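Local coordinates for protein acyl-coenzyme A oxidase acox-1.2 (Caenorhabditis elegans, PDB 5K3J) that catalyses the FAD-dependent, oxygen-consuming desaturation of ascaroside-CoA thioesters with a five-carbon omega side chain, the first step of peroxisomal beta-oxidation in pheromone biosynthesis, at residues Ala112-Leu117 with Glu136-Arg141. Sequence-based numbering, arbitrary orientation.
Sequences ALHDAL and ERARRR. With 6QA (~{S}-[2-[3-[[(2~{R})-4-[[[(2~{R},3~{S},4~{R},5~{R})-5-(6-aminopurin-9-yl)-4-oxidanyl-3-phosphonooxy-oxolan-2-yl]methoxy-oxidanyl-phosphoryl]oxy-oxidanyl-phosphoryl]oxy-3,3-dimethyl-2-oxidanyl-butanoyl]amino]propanoylamino]ethyl] 5-[(2~{R},3~{R},5~{R},6~{S})-6-methyl-3,5-bis(oxidanyl)oxan-2-yl]oxypentanethioate), chain E.
Ala138 meets the imidazole of His114 twice, once by its carbonyl and once by its methyl. The carbonyl accepts a hydrogen bond from His114 NE2, with NE2 2.9 Å from Ala138 O. The oxygen lies almost in the ring plane, yet the donor stands well above the carbonyl plane, 45° out of it. Arg141 N reaches the same oxygen from the opposite face, so two N-H groups grip Ala138 O. Ala138 CB packs against the ring at His114 CE1. CG of His114 is anti to the backbone N (chi1 173°), which carries the ring out from its helix to the end of the other. The other ring nitrogen, His114 ND1, accepts a hydrogen bond from Gly145 N, so both nitrogens are engaged and the rotation of the ring is fixed. Phe111 meets this ring edge-to-face.

Past the helix end, the guanidinium of Arg141 reaches Asp115 on helix 112-125. The Arg141 chain is extended from CG to NE and crosses Asp115 at about a right angle. Arg141 NH2 forms a salt bridge with Asp115 OD2 at 3.1 Å, using the syn lone pair of that oxygen. The carboxylate and guanidinium planes are only 19° apart. A water bridges the remaining carboxylate oxygen and NE, donating to Asp115 OD1 and accepting from Arg141 NE. Arg141 NH1 is hydrogen-bonded to Thr81 OG1, and Phe111 makes a cation-pi contact with the guanidinium of Arg141.

Ala112, Ala116 and Leu117 line the ascaroside-CoA pocket, with Leu117 CD1 3.4 Å from C08 of the ligand. Through the His114 and Asp115 bonds the contact ties this substrate-lining helix of the acyl-CoA oxidase N-terminal region to the end of helix 128-139. That end is a Schellman motif, with Arg141 at positive phi as its C-prime residue.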
# COMPACT_ATOMS: atom_id res chain seq x y z
N ALA A 112 21.08 -5.57 10.95
CA ALA A 112 20.12 -4.46 10.95
C ALA A 112 19.73 -4.04 12.36
O ALA A 112 20.07 -2.94 12.81
CB ALA A 112 18.88 -4.84 10.16
N LEU A 113 19.03 -4.91 13.06
CA LEU A 113 18.57 -4.63 14.42
C LEU A 113 19.73 -4.68 15.41
O LEU A 113 19.62 -4.18 16.54
CB LEU A 113 17.48 -5.62 14.83
CG LEU A 113 16.05 -5.31 14.37
CD1 LEU A 113 15.61 -3.95 14.86
CD2 LEU A 113 15.91 -5.39 12.85
N HIS A 114 20.83 -5.29 14.99
CA HIS A 114 22.05 -5.29 15.79
C HIS A 114 22.52 -3.85 15.98
O HIS A 114 22.96 -3.47 17.06
CB HIS A 114 23.14 -6.12 15.10
CG HIS A 114 24.48 -6.03 15.75
ND1 HIS A 114 24.87 -6.90 16.76
CD2 HIS A 114 25.52 -5.20 15.55
CE1 HIS A 114 26.10 -6.59 17.14
NE2 HIS A 114 26.52 -5.56 16.42
N ASP A 115 22.40 -3.07 14.92
CA ASP A 115 22.77 -1.66 14.95
C ASP A 115 21.60 -0.78 15.37
O ASP A 115 21.78 0.25 16.02
CB ASP A 115 23.27 -1.20 13.57
CG ASP A 115 24.63 -1.76 13.23
OD1 ASP A 115 25.40 -2.07 14.16
OD2 ASP A 115 24.94 -1.88 12.02
N ALA A 116 20.40 -1.20 14.99
CA ALA A 116 19.21 -0.39 15.21
C ALA A 116 18.80 -0.31 16.68
O ALA A 116 18.39 0.75 17.15
CB ALA A 116 18.05 -0.94 14.38
N LEU A 117 18.91 -1.42 17.40
CA LEU A 117 18.42 -1.47 18.78
C LEU A 117 19.33 -2.22 19.75
O LEU A 117 19.45 -1.82 20.91
CB LEU A 117 17.03 -2.10 18.81
CG LEU A 117 15.90 -1.18 18.33
CD1 LEU A 117 14.74 -1.99 17.79
CD2 LEU A 117 15.44 -0.26 19.45
N GLU A 136 31.60 -3.20 23.10
CA GLU A 136 32.67 -3.07 22.12
C GLU A 136 32.75 -4.33 21.27
O GLU A 136 33.16 -4.27 20.12
CB GLU A 136 34.01 -2.78 22.79
CG GLU A 136 35.07 -2.23 21.83
CD GLU A 136 34.56 -1.09 20.95
OE1 GLU A 136 33.75 -0.27 21.42
OE2 GLU A 136 34.98 -1.02 19.77
N ARG A 137 32.35 -5.46 21.83
CA ARG A 137 32.29 -6.69 21.05
C ARG A 137 31.24 -6.57 19.95
O ARG A 137 31.42 -7.06 18.83
CB ARG A 137 31.97 -7.89 21.93
CG ARG A 137 33.10 -8.32 22.84
CD ARG A 137 32.90 -9.78 23.28
NE ARG A 137 33.11 -10.70 22.16
CZ ARG A 137 32.68 -11.96 22.15
NH1 ARG A 137 32.02 -12.45 23.20
NH2 ARG A 137 32.92 -12.74 21.10
N ALA A 138 30.13 -5.91 20.28
CA ALA A 138 29.07 -5.64 19.32
C ALA A 138 29.56 -4.73 18.20
O ALA A 138 29.33 -5.00 17.02
CB ALA A 138 27.87 -5.02 20.02
N ARG A 139 30.24 -3.65 18.57
CA ARG A 139 30.68 -2.64 17.61
C ARG A 139 31.73 -3.17 16.64
O ARG A 139 31.81 -2.72 15.49
CB ARG A 139 31.23 -1.41 18.35
CG ARG A 139 30.15 -0.43 18.80
CD ARG A 139 30.66 0.54 19.88
NE ARG A 139 30.02 1.85 19.77
CZ ARG A 139 29.97 2.76 20.74
NH1 ARG A 139 30.50 2.50 21.93
NH2 ARG A 139 29.38 3.93 20.53
N ARG A 140 32.53 -4.14 17.09
CA ARG A 140 33.54 -4.76 16.24
C ARG A 140 32.91 -5.92 15.47
O ARG A 140 33.60 -6.67 14.78
CB ARG A 140 34.72 -5.25 17.08
CG ARG A 140 35.08 -4.34 18.23
CD ARG A 140 36.21 -4.92 19.07
NE ARG A 140 37.52 -4.62 18.52
CZ ARG A 140 38.37 -5.53 18.05
NH1 ARG A 140 38.03 -6.81 18.06
NH2 ARG A 140 39.54 -5.16 17.56
N ARG A 141 31.60 -6.06 15.61
CA ARG A 141 30.83 -7.11 14.96
C ARG A 141 31.46 -8.48 15.21
O ARG A 141 31.51 -9.33 14.32
CB ARG A 141 30.69 -6.82 13.46
CG ARG A 141 29.80 -5.62 13.19
CD ARG A 141 29.61 -5.33 11.71
NE ARG A 141 28.52 -4.38 11.50
CZ ARG A 141 28.17 -3.87 10.32
NH1 ARG A 141 28.83 -4.21 9.22
NH2 ARG A 141 27.16 -3.02 10.24
P26 6QA E . 2.99 0.19 29.12
P29 6QA E . 1.81 1.70 31.45
P50 6QA E . -0.48 8.33 31.11
O01 6QA E . 13.27 1.38 10.10
C02 6QA E . 13.87 1.01 11.37
C03 6QA E . 13.43 -0.45 11.54
O04 6QA E . 13.64 -0.89 12.80
C05 6QA E . 12.70 -0.50 13.75
C06 6QA E . 12.08 -1.79 14.35
C07 6QA E . 11.71 -1.49 15.82
C08 6QA E . 11.67 -2.80 16.60
C09 6QA E . 10.35 -3.01 17.21
S10 6QA E . 10.42 -3.40 19.04
C11 6QA E . 9.35 -2.35 20.06
C12 6QA E . 8.28 -1.59 19.33
N13 6QA E . 7.06 -1.82 19.99
C14 6QA E . 6.33 -0.74 20.63
C15 6QA E . 4.97 -1.02 21.35
C16 6QA E . 5.11 -0.56 22.84
N17 6QA E . 3.95 0.22 23.29
C18 6QA E . 3.67 0.28 24.73
C19 6QA E . 2.47 1.08 25.22
O20 6QA E . 1.71 1.52 24.11
C21 6QA E . 2.91 2.32 26.06
C22 6QA E . 1.53 2.90 26.59
C23 6QA E . 3.71 3.30 25.14
C24 6QA E . 3.79 2.01 27.27
O25 6QA E . 3.01 1.71 28.44
O27 6QA E . 2.40 -0.87 28.18
O28 6QA E . 2.04 0.33 30.53
O30 6QA E . 2.56 1.49 32.77
O31 6QA E . 2.35 3.05 30.59
C32 6QA E . 1.54 4.13 30.34
C33 6QA E . 1.98 5.29 31.32
O34 6QA E . 3.25 5.36 31.40
C35 6QA E . 3.76 6.77 30.76
N36 6QA E . 4.77 6.47 29.73
C37 6QA E . 4.69 5.52 28.80
N38 6QA E . 5.77 5.51 28.03
C39 6QA E . 6.61 6.49 28.47
C40 6QA E . 5.98 7.10 29.56
N41 6QA E . 6.61 8.12 30.20
C42 6QA E . 7.81 8.53 29.78
N43 6QA E . 8.45 7.96 28.74
C44 6QA E . 7.89 6.95 28.07
N45 6QA E . 8.58 6.33 26.93
C46 6QA E . 2.73 7.39 30.29
O47 6QA E . 2.66 8.79 30.83
C48 6QA E . 1.48 6.62 30.73
O49 6QA E . 0.75 7.32 31.68
O51 6QA E . -1.80 7.80 31.60
O52 6QA E . -0.47 8.36 29.57
O53 6QA E . -0.25 9.73 31.60
O54 6QA E . 0.34 1.87 31.73
O55 6QA E . 4.39 -0.22 29.52
O56 6QA E . 4.37 -0.32 25.50
O57 6QA E . 6.75 0.37 20.64
O58 6QA E . 9.36 -2.94 16.49
O59 6QA E . 14.17 -1.33 10.64
C60 6QA E . 15.59 -1.22 10.81
C61 6QA E . 16.13 -2.26 9.86
C62 6QA E . 16.06 0.23 10.54
C63 6QA E . 15.33 1.22 11.35
O64 6QA E . 17.49 0.33 10.87
O HOH W 1 27.81 -2.72 13.94